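Local coordinates for protein endo-beta-mannanase (Rhizomucor miehei, PDB 4QP0) that probably catalyses the random hydrolysis of (1->4)-beta-D-mannosidic linkages in mannans, galactomannans and glucomannans, at residues Trp170-Glu175 with Val215-Glu220; Gly253-Tyr258 with Lys287-Glu292; Glu22-Tyr27 with Asp321-Ile326. One frame throughout, in Å; residues are numbered along the deposited sequence.

Contact 1 (Trp170-Glu175 with Val215-Glu220); sequences WEIANE and VAVGDE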
loop_
_atom_site.group_PDB
_atom_site.type_symbol
_atom_site.label_atom_id
_atom_site.label_comp_id
_atom_site.label_asym_id
_atom_site.label_seq_id
_atom_site.Cartn_x
_atom_site.Cartn_y
_atom_site.Cartn_z
ATOM N N TRP A 170 -0.743 8.428 2.997
ATOM C CA TRP A 170 -0.669 8.213 1.545
ATOM C C TRP A 170 0.476 7.341 1.109
ATOM O O TRP A 170 1.583 7.447 1.630
ATOM C CB TRP A 170 -0.534 9.553 0.836
ATOM C CG TRP A 170 -1.610 10.521 1.221
ATOM C CD1 TRP A 170 -1.480 11.669 1.988
ATOM C CD2 TRP A 170 -3.038 10.436 0.885
ATOM N NE1 TRP A 170 -2.695 12.295 2.143
ATOM C CE2 TRP A 170 -3.674 11.607 1.504
ATOM C CE3 TRP A 170 -3.821 9.549 0.153
ATOM C CZ2 TRP A 170 -5.037 11.856 1.382
ATOM C CZ3 TRP A 170 -5.193 9.812 0.029
ATOM C CH2 TRP A 170 -5.786 10.937 0.630
ATOM N N GLU A 171 0.224 6.480 0.127
ATOM C CA GLU A 171 1.292 5.743 -0.524
ATOM C C GLU A 171 1.361 6.151 -1.980
ATOM O O GLU A 171 0.336 6.190 -2.670
ATOM C CB GLU A 171 1.066 4.239 -0.416
ATOM C CG GLU A 171 0.922 3.741 1.007
ATOM C CD GLU A 171 1.283 2.282 1.143
ATOM O OE1 GLU A 171 0.806 1.457 0.325
ATOM O OE2 GLU A 171 2.059 1.970 2.070
ATOM N N ILE A 172 2.575 6.448 -2.435
ATOM C CA ILE A 172 2.835 6.917 -3.807
ATOM C C ILE A 172 2.325 5.945 -4.879
ATOM O O ILE A 172 1.500 6.313 -5.720
ATOM C CB ILE A 172 4.343 7.190 -4.034
ATOM C CG1 ILE A 172 4.818 8.355 -3.154
ATOM C CG2 ILE A 172 4.624 7.459 -5.511
ATOM C CD1 ILE A 172 6.324 8.459 -3.009
ATOM N N ALA A 173 2.827 4.711 -4.840
ATOM C CA ALA A 173 2.459 3.688 -5.803
ATOM C C ALA A 173 2.635 2.294 -5.222
ATOM O O ALA A 173 3.444 2.081 -4.321
ATOM C CB ALA A 173 3.290 3.832 -7.066
ATOM N N ASN A 174 1.874 1.347 -5.754
ATOM C CA ASN A 174 1.977 -0.040 -5.343
ATOM C C ASN A 174 3.130 -0.749 -6.050
ATOM O O ASN A 174 3.192 -0.788 -7.281
ATOM C CB ASN A 174 0.663 -0.769 -5.596
ATOM C CG ASN A 174 0.670 -2.170 -5.053
ATOM O OD1 ASN A 174 1.013 -2.392 -3.888
ATOM N ND2 ASN A 174 0.291 -3.133 -5.889
ATOM N N GLU A 175 4.056 -1.263 -5.241
ATOM C CA GLU A 175 5.179 -2.104 -5.677
ATOM C C GLU A 175 6.002 -1.605 -6.873
ATOM O O GLU A 175 6.255 -2.378 -7.794
ATOM C CB GLU A 175 4.690 -3.540 -5.936
ATOM C CG GLU A 175 3.968 -4.174 -4.755
ATOM C CD GLU A 175 3.586 -5.622 -4.998
ATOM O OE1 GLU A 175 3.380 -6.007 -6.170
ATOM O OE2 GLU A 175 3.484 -6.378 -4.011
ATOM N N VAL A 215 3.436 9.798 4.832
ATOM C CA VAL A 215 3.648 9.387 3.454
ATOM C C VAL A 215 4.623 8.218 3.450
ATOM O O VAL A 215 5.605 8.227 4.191
ATOM C CB VAL A 215 4.178 10.555 2.579
ATOM C CG1 VAL A 215 4.294 10.146 1.115
ATOM C CG2 VAL A 215 3.257 11.751 2.707
ATOM N N ALA A 216 4.319 7.208 2.635
ATOM C CA ALA A 216 5.237 6.107 2.354
ATOM C C ALA A 216 5.234 5.809 0.858
ATOM O O ALA A 216 4.552 6.491 0.094
ATOM C CB ALA A 216 4.858 4.875 3.154
ATOM N N VAL A 217 6.001 4.811 0.430
ATOM C CA VAL A 217 6.015 4.452 -0.986
ATOM C C VAL A 217 4.959 3.406 -1.293
ATOM O O VAL A 217 4.159 3.596 -2.208
ATOM C CB VAL A 217 7.405 3.978 -1.462
ATOM C CG1 VAL A 217 7.358 3.521 -2.915
ATOM C CG2 VAL A 217 8.414 5.095 -1.288
ATOM N N GLY A 218 4.958 2.317 -0.519
ATOM C CA GLY A 218 4.095 1.164 -0.774
ATOM C C GLY A 218 4.806 0.086 -1.572
ATOM O O GLY A 218 4.158 -0.728 -2.232
ATOM N N ASP A 219 6.140 0.089 -1.523
ATOM C CA ASP A 219 6.966 -0.867 -2.272
ATOM C C ASP A 219 7.071 -2.206 -1.566
ATOM O O ASP A 219 6.623 -2.350 -0.424
ATOM C CB ASP A 219 8.370 -0.305 -2.548
ATOM C CG ASP A 219 9.212 -0.110 -1.275
ATOM O OD1 ASP A 219 8.781 0.628 -0.350
ATOM O OD2 ASP A 219 10.336 -0.672 -1.216
ATOM N N GLU A 220 7.678 -3.175 -2.248
ATOM C CA GLU A 220 7.864 -4.518 -1.705
ATOM C C GLU A 220 8.988 -4.578 -0.670
ATOM O O GLU A 220 9.094 -5.557 0.087
ATOM C CB GLU A 220 8.116 -5.524 -2.830
ATOM C CG GLU A 220 6.871 -5.852 -3.631
ATOM C CD GLU A 220 7.168 -6.176 -5.084
ATOM O OE1 GLU A 220 7.747 -5.316 -5.800
ATOM O OE2 GLU A 220 6.806 -7.292 -5.515
#

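Contact 2 (Gly253-Tyr258 with Lys287-Glu292); sequences GTFHLY and KPVIME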
loop_
_atom_site.group_PDB
_atom_site.type_symbol
_atom_site.label_atom_id
_atom_site.label_comp_id
_atom_site.label_asym_id
_atom_site.label_seq_id
_atom_site.Cartn_x
_atom_site.Cartn_y
_atom_site.Cartn_z
ATOM N N GLY A 253 8.525 3.181 6.284
ATOM C CA GLY A 253 8.916 2.271 5.214
ATOM C C GLY A 253 7.953 1.109 5.077
ATOM O O GLY A 253 7.330 0.672 6.058
ATOM N N THR A 254 7.833 0.609 3.855
ATOM C CA THR A 254 6.942 -0.500 3.577
ATOM C C THR A 254 7.682 -1.631 2.896
ATOM O O THR A 254 8.549 -1.402 2.051
ATOM C CB THR A 254 5.790 -0.068 2.661
ATOM O OG1 THR A 254 6.308 0.803 1.647
ATOM C CG2 THR A 254 4.734 0.676 3.451
ATOM N N PHE A 255 7.328 -2.848 3.283
ATOM C CA PHE A 255 7.767 -4.042 2.585
ATOM C C PHE A 255 6.692 -5.141 2.524
ATOM O O PHE A 255 5.769 -5.203 3.348
ATOM C CB PHE A 255 9.104 -4.555 3.139
ATOM C CG PHE A 255 9.001 -5.304 4.444
ATOM C CD1 PHE A 255 9.102 -6.690 4.470
ATOM C CD2 PHE A 255 8.846 -4.628 5.649
ATOM C CE1 PHE A 255 9.038 -7.391 5.666
ATOM C CE2 PHE A 255 8.779 -5.325 6.855
ATOM C CZ PHE A 255 8.882 -6.706 6.860
ATOM N N HIS A 256 6.821 -5.991 1.513
ATOM C CA HIS A 256 5.867 -7.051 1.248
ATOM C C HIS A 256 6.563 -8.365 1.394
ATOM O O HIS A 256 7.789 -8.429 1.345
ATOM C CB HIS A 256 5.310 -6.902 -0.165
ATOM C CG HIS A 256 4.578 -5.599 -0.399
ATOM N ND1 HIS A 256 3.662 -5.449 -1.371
ATOM C CD2 HIS A 256 4.639 -4.378 0.271
ATOM C CE1 HIS A 256 3.175 -4.194 -1.334
ATOM N NE2 HIS A 256 3.777 -3.541 -0.333
ATOM N N LEU A 257 5.786 -9.424 1.588
ATOM C CA LEU A 257 6.329 -10.775 1.691
ATOM C C LEU A 257 5.535 -11.772 0.849
ATOM O O LEU A 257 4.379 -12.070 1.145
ATOM C CB LEU A 257 6.413 -11.219 3.158
ATOM C CG LEU A 257 6.942 -12.631 3.468
ATOM C CD1 LEU A 257 8.308 -12.867 2.831
ATOM C CD2 LEU A 257 7.000 -12.868 4.972
ATOM N N TYR A 258 6.177 -12.266 -0.212
ATOM C CA TYR A 258 5.606 -13.281 -1.100
ATOM C C TYR A 258 6.670 -14.301 -1.521
ATOM O O TYR A 258 7.253 -14.186 -2.614
ATOM C CB TYR A 258 4.957 -12.626 -2.331
ATOM C CG TYR A 258 3.696 -11.850 -2.012
ATOM C CD1 TYR A 258 2.487 -12.512 -1.782
ATOM C CD2 TYR A 258 3.715 -10.460 -1.922
ATOM C CE1 TYR A 258 1.333 -11.814 -1.480
ATOM C CE2 TYR A 258 2.565 -9.754 -1.626
ATOM C CZ TYR A 258 1.375 -10.435 -1.404
ATOM O OH TYR A 258 0.219 -9.736 -1.106
ATOM N N LYS A 287 12.791 5.117 11.913
ATOM C CA LYS A 287 11.478 5.237 11.267
ATOM C C LYS A 287 10.732 3.918 11.325
ATOM O O LYS A 287 11.344 2.860 11.147
ATOM C CB LYS A 287 11.615 5.622 9.800
ATOM C CG LYS A 287 12.138 7.013 9.568
ATOM C CD LYS A 287 11.975 7.410 8.121
ATOM C CE LYS A 287 12.584 8.784 7.920
ATOM N NZ LYS A 287 12.371 9.285 6.538
ATOM N N PRO A 288 9.403 3.973 11.542
ATOM C CA PRO A 288 8.622 2.747 11.554
ATOM C C PRO A 288 8.642 2.097 10.180
ATOM O O PRO A 288 8.739 2.790 9.146
ATOM C CB PRO A 288 7.201 3.229 11.872
ATOM C CG PRO A 288 7.365 4.602 12.412
ATOM C CD PRO A 288 8.534 5.156 11.667
ATOM N N VAL A 289 8.591 0.769 10.190
ATOM C CA VAL A 289 8.469 -0.019 8.979
ATOM C C VAL A 289 7.248 -0.917 9.158
ATOM O O VAL A 289 6.912 -1.315 10.279
ATOM C CB VAL A 289 9.759 -0.822 8.686
ATOM C CG1 VAL A 289 9.602 -1.674 7.439
ATOM C CG2 VAL A 289 10.936 0.124 8.497
ATOM N N ILE A 290 6.568 -1.190 8.048
ATOM C CA ILE A 290 5.369 -2.007 8.059
ATOM C C ILE A 290 5.448 -3.061 6.958
ATOM O O ILE A 290 5.716 -2.748 5.788
ATOM C CB ILE A 290 4.088 -1.135 7.938
ATOM C CG1 ILE A 290 2.816 -1.982 8.088
ATOM C CG2 ILE A 290 4.086 -0.319 6.647
ATOM C CD1 ILE A 290 1.526 -1.218 7.862
ATOM N N MET A 291 5.259 -4.318 7.350
ATOM C CA MET A 291 5.090 -5.404 6.397
ATOM C C MET A 291 3.641 -5.325 5.969
ATOM O O MET A 291 2.763 -5.963 6.550
ATOM C CB MET A 291 5.405 -6.758 7.025
ATOM C CG MET A 291 5.242 -7.930 6.072
ATOM S SD MET A 291 6.078 -9.409 6.661
ATOM C CE MET A 291 5.060 -9.902 8.056
ATOM N N GLU A 292 3.390 -4.501 4.959
ATOM C CA GLU A 292 2.021 -4.104 4.668
ATOM C C GLU A 292 1.311 -5.082 3.748
ATOM O O GLU A 292 0.095 -4.997 3.585
ATOM C CB GLU A 292 1.998 -2.703 4.078
ATOM C CG GLU A 292 2.818 -2.568 2.808
ATOM C CD GLU A 292 2.465 -1.311 2.066
ATOM O OE1 GLU A 292 1.669 -0.530 2.626
ATOM O OE2 GLU A 292 2.972 -1.102 0.938
#

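Contact 3 (Glu22-Tyr27 with Asp321-Ile326); sequences EGTNAY and DAFWQI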
loop_
_atom_site.group_PDB
_atom_site.type_symbol
_atom_site.label_atom_id
_atom_site.label_comp_id
_atom_site.label_asym_id
_atom_site.label_seq_id
_atom_site.Cartn_x
_atom_site.Cartn_y
_atom_site.Cartn_z
ATOM N N GLU A 22 -1.897 -5.184 13.715
ATOM C CA GLU A 22 -2.037 -5.978 12.507
ATOM C C GLU A 22 -3.158 -5.332 11.704
ATOM O O GLU A 22 -4.242 -5.095 12.229
ATOM C CB GLU A 22 -2.367 -7.440 12.820
ATOM C CG GLU A 22 -2.583 -8.296 11.578
ATOM C CD GLU A 22 -3.129 -9.674 11.897
ATOM O OE1 GLU A 22 -3.074 -10.080 13.077
ATOM O OE2 GLU A 22 -3.615 -10.358 10.969
ATOM N N GLY A 23 -2.886 -5.009 10.446
ATOM C CA GLY A 23 -3.906 -4.463 9.567
ATOM C C GLY A 23 -4.243 -5.479 8.503
ATOM O O GLY A 23 -3.830 -6.626 8.601
ATOM N N THR A 24 -4.988 -5.064 7.482
ATOM C CA THR A 24 -5.287 -5.951 6.363
ATOM C C THR A 24 -5.351 -5.196 5.034
ATOM O O THR A 24 -5.261 -3.973 5.008
ATOM C CB THR A 24 -6.576 -6.773 6.596
ATOM O OG1 THR A 24 -6.703 -7.754 5.562
ATOM C CG2 THR A 24 -7.818 -5.889 6.604
ATOM N N ASN A 25 -5.466 -5.946 3.937
ATOM C CA ASN A 25 -5.681 -5.372 2.615
ATOM C C ASN A 25 -7.075 -5.689 2.101
ATOM O O ASN A 25 -7.644 -6.745 2.423
ATOM C CB ASN A 25 -4.652 -5.883 1.608
ATOM C CG ASN A 25 -3.302 -5.214 1.752
ATOM O OD1 ASN A 25 -2.962 -4.308 0.985
ATOM N ND2 ASN A 25 -2.521 -5.657 2.734
ATOM N N ALA A 26 -7.619 -4.751 1.325
ATOM C CA ALA A 26 -8.870 -4.916 0.590
ATOM C C ALA A 26 -8.872 -3.912 -0.557
ATOM O O ALA A 26 -9.657 -2.957 -0.567
ATOM C CB ALA A 26 -10.081 -4.719 1.494
ATOM N N TYR A 27 -7.978 -4.139 -1.516
ATOM C CA TYR A 27 -7.835 -3.293 -2.698
ATOM C C TYR A 27 -9.177 -3.032 -3.387
ATOM O O TYR A 27 -9.373 -1.985 -4.020
ATOM C CB TYR A 27 -6.856 -3.947 -3.686
ATOM C CG TYR A 27 -7.480 -5.012 -4.569
ATOM C CD1 TYR A 27 -8.003 -4.683 -5.820
ATOM C CD2 TYR A 27 -7.556 -6.345 -4.151
ATOM C CE1 TYR A 27 -8.583 -5.647 -6.629
ATOM C CE2 TYR A 27 -8.129 -7.321 -4.959
ATOM C CZ TYR A 27 -8.644 -6.965 -6.197
ATOM O OH TYR A 27 -9.223 -7.911 -7.019
ATOM N N ASP A 321 2.070 -4.816 10.697
ATOM C CA ASP A 321 1.995 -5.675 9.525
ATOM C C ASP A 321 0.556 -5.775 9.051
ATOM O O ASP A 321 -0.372 -5.654 9.849
ATOM C CB ASP A 321 2.510 -7.067 9.864
ATOM C CG ASP A 321 1.763 -7.686 11.033
ATOM O OD1 ASP A 321 0.767 -8.407 10.792
ATOM O OD2 ASP A 321 2.152 -7.416 12.188
ATOM N N ALA A 322 0.376 -5.994 7.754
ATOM C CA ALA A 322 -0.958 -6.131 7.171
ATOM C C ALA A 322 -0.971 -7.288 6.186
ATOM O O ALA A 322 -0.181 -7.315 5.230
ATOM C CB ALA A 322 -1.388 -4.837 6.488
ATOM N N PHE A 323 -1.854 -8.251 6.434
ATOM C CA PHE A 323 -1.917 -9.446 5.606
ATOM C C PHE A 323 -2.745 -9.214 4.367
ATOM O O PHE A 323 -3.633 -8.358 4.340
ATOM C CB PHE A 323 -2.461 -10.654 6.380
ATOM C CG PHE A 323 -3.947 -10.628 6.597
ATOM C CD1 PHE A 323 -4.812 -11.148 5.645
ATOM C CD2 PHE A 323 -4.476 -10.107 7.764
ATOM C CE1 PHE A 323 -6.182 -11.134 5.852
ATOM C CE2 PHE A 323 -5.845 -10.094 7.985
ATOM C CZ PHE A 323 -6.700 -10.609 7.025
ATOM N N TRP A 324 -2.439 -10.002 3.348
ATOM C CA TRP A 324 -3.187 -9.998 2.118
ATOM C C TRP A 324 -3.844 -11.346 2.002
ATOM O O TRP A 324 -3.150 -12.358 1.925
ATOM C CB TRP A 324 -2.249 -9.718 0.945
ATOM C CG TRP A 324 -2.919 -9.744 -0.404
ATOM C CD1 TRP A 324 -3.369 -10.857 -1.098
ATOM C CD2 TRP A 324 -3.213 -8.598 -1.291
ATOM N NE1 TRP A 324 -3.917 -10.494 -2.302
ATOM C CE2 TRP A 324 -3.860 -9.153 -2.476
ATOM C CE3 TRP A 324 -3.025 -7.225 -1.213
ATOM C CZ2 TRP A 324 -4.293 -8.349 -3.532
ATOM C CZ3 TRP A 324 -3.461 -6.423 -2.278
ATOM C CH2 TRP A 324 -4.075 -6.975 -3.411
ATOM N N GLN A 325 -5.178 -11.403 2.001
ATOM C CA GLN A 325 -6.063 -10.240 2.115
ATOM C C GLN A 325 -7.390 -10.688 2.701
ATOM O O GLN A 325 -7.739 -11.865 2.603
ATOM C CB GLN A 325 -6.308 -9.601 0.747
ATOM C CG GLN A 325 -7.046 -10.492 -0.246
ATOM C CD GLN A 325 -7.228 -9.812 -1.592
ATOM O OE1 GLN A 325 -7.429 -8.600 -1.672
ATOM N NE2 GLN A 325 -7.164 -10.595 -2.655
ATOM N N ILE A 326 -8.131 -9.762 3.301
ATOM C CA ILE A 326 -9.461 -10.101 3.806
ATOM C C ILE A 326 -10.472 -10.291 2.662
ATOM O O ILE A 326 -10.413 -9.605 1.636
ATOM C CB ILE A 326 -9.972 -9.099 4.875
ATOM C CG1 ILE A 326 -11.148 -9.709 5.667
ATOM C CG2 ILE A 326 -10.319 -7.752 4.254
ATOM C CD1 ILE A 326 -11.685 -8.836 6.783
HETATM O O HOH W 1 -8.513 -10.999 -5.789
#

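Contact 1 (Trp170-Glu175 with Val215-Glu220)
Glu175 and Glu220 lie across one another at about a right angle, just past the ends of two parallel strands, and each carbon of Glu175 finds a partner. Its CB meets Glu220 OE1 at 3.5 Å. One atom further out, Glu175 CG packs on Glu220 CG, also 3.5 Å away; the chain reaches it because CG turns beside the backbone N (chi1 -55°) and continues extended. CD follows over the same part of Glu220, and at the tip Glu175 OE2 touches Glu220 CG at 3.4 Å while Glu175 OE1 stops 3.7 Å from Glu220 OE2. The two carboxylates are stacked, their planes 22° apart, and each is held from outside the pair: Trp111 and His256 bond to that of Glu175, and Arg177 makes a salt bridge with that of Glu220.

Upstream, Trp170 and Val215, then Glu171 and Ala216, pair in parallel register, with Ala216 N bonded to Trp170 O at 2.9 Å and Ile172 N to Ala216 O. Beyond the strands, Ala173 N donates to Val217 O, and Glu175 N reaches Gly218 O at 3.1 Å from 42° above the carbonyl plane. Gly218 lets the Glu171 carboxylate lie against its backbone, OE1 being 3.5 Å from Gly218 CA; Arg53 and Thr106 bind that same oxygen. Loops at the C-terminal ends of the strands carry the active site of a TIM-barrel glycoside hydrolase, and Asn174-Glu175 is consistent with the Asn-Glu pair that follows the fourth barrel strand in family 5.

On the outer side, Ile172 CD1 approaches Val217 CG2 loosely, at 4.3 Å. Both residues pack against helix 192-209, helix 136-151 adds Phe142 behind Ile172 and receives the Trp170 side chain, and strand 253-257 brings Thr254 and His256 to the inner side, beside Glu171 and Glu220.

Contact 2 (Gly253-Tyr258 with Lys287-Glu292)
Phe255 and Met291 form the tight part of this contact. Met291 CB sits over a face of the Phe255 ring, offset toward the rim, in a CH-pi contact 3.9 Å from the ring centroid. Met291 SD stands oblique to the same ring, 3.7 Å from Phe255 CE1, as a Met-aromatic contact, and touches Leu257 CB at 4.0 Å, while Val289 CG1 closes the ring edge at 3.5 Å from Phe255 CD2. With CG between the backbone N and the carbonyl carbon (chi1 78°), the ring is brought back over the neighbouring strand. On the opposite face of the sheet Thr254 CG2 is pressed to 3.3 Å from Glu292 CD. His256 NE2 gives its hydrogen to Glu292 OE2 at 2.9 Å, nearly in the imidazole plane and on the anti side of the carboxylate; Arg53 holds the other oxygen, and ND1 is hydrogen-bonded to Glu175.

The backbones run parallel, Ile290 N bonding to Gly253 O, Phe255 N to Ile290 O and Glu292 N to Phe255 O, in a right-handed beta-alpha-beta crossover of the TIM barrel through helix 270-284.

The Pro288 ring takes little part, though its carbonyl O bonds Gly253 N at 2.9 Å. Looser still are partly exposed Tyr258 and Lys287, whose amine turns away to the carbonyls of Leu245 and Ile250.

Contact 3 (Glu22-Tyr27 with Asp321-Ile326)
Thr24 and Phe323 lie side by side and point the same way, between backbone bonds of unequal strength. Gly23 N meets Asp321 O at 2.7 Å in the carbonyl plane, whereas Phe323 N to Gly23 O and Asn25 N to Phe323 O are weak. Further along, Ile326 N bonds to Asn25 O at 3.2 Å.

Among polar side chains, Asn25 ND2 points almost straight at Phe323 O, a long and weak bond of 3.3 Å; the same amide also serves Glu292 O, and its oxygen receives Arg53. Gln325 OE1 is buried without a polar partner, at the edge of the Tyr27 ring and 3.4 Å from Tyr27 CD2.

Of the contacts with rings, Thr24 OG1 lies over a face of Phe323, 3.2 Å from Phe323 CZ, with Thr24 CB adding a CH-pi contact. Asn25 CB rests obliquely on Trp324, 3.5 Å from Trp324 CE3. Tyr27 and Trp324 are nearly parallel, planes 5° apart, but slid so far that they barely overlap. The peptide between Trp324 and Gln325 is cis, and the side-chain amide of Gln325, with CG between the backbone N and the carbonyl carbon (chi1 64°), lies over one face of the indole, toward its rim.

This pairing joins the first barrel strand to the last, closing the TIM barrel. Helix 345-358 backs Glu22 and bonds Asp321 through His352, helix 299-315 supplies Gln310 and Val313, and strand 289-294 flanks Phe323 with Tyr294.

In the fold
The three contacts follow one another round the barrel wall. Contacts 1 and 2, centres about 10 Å apart, are joined where Glu220 O probably accepts from His256 N (2.7 Å). There the like-charged carboxylates of Glu171 and Glu292 also approach, OE2 to OE1, at 2.6 Å, too short to interpret; Arg53 makes a salt bridge with each. Contacts 2 and 3, centres about 12 Å apart, share a probable bond of 2.7 Å from Ala322 N to Met291 O. Contacts 1 and 3 do not touch, their nearest atoms lying about 6 Å apart, yet Arg53 reaches both through Asn174 and Asn25. Glu175, Glu220, His256 and Glu292 gather at the C-terminal mouth of the barrel, consistent with the active site of glycoside hydrolase family 5.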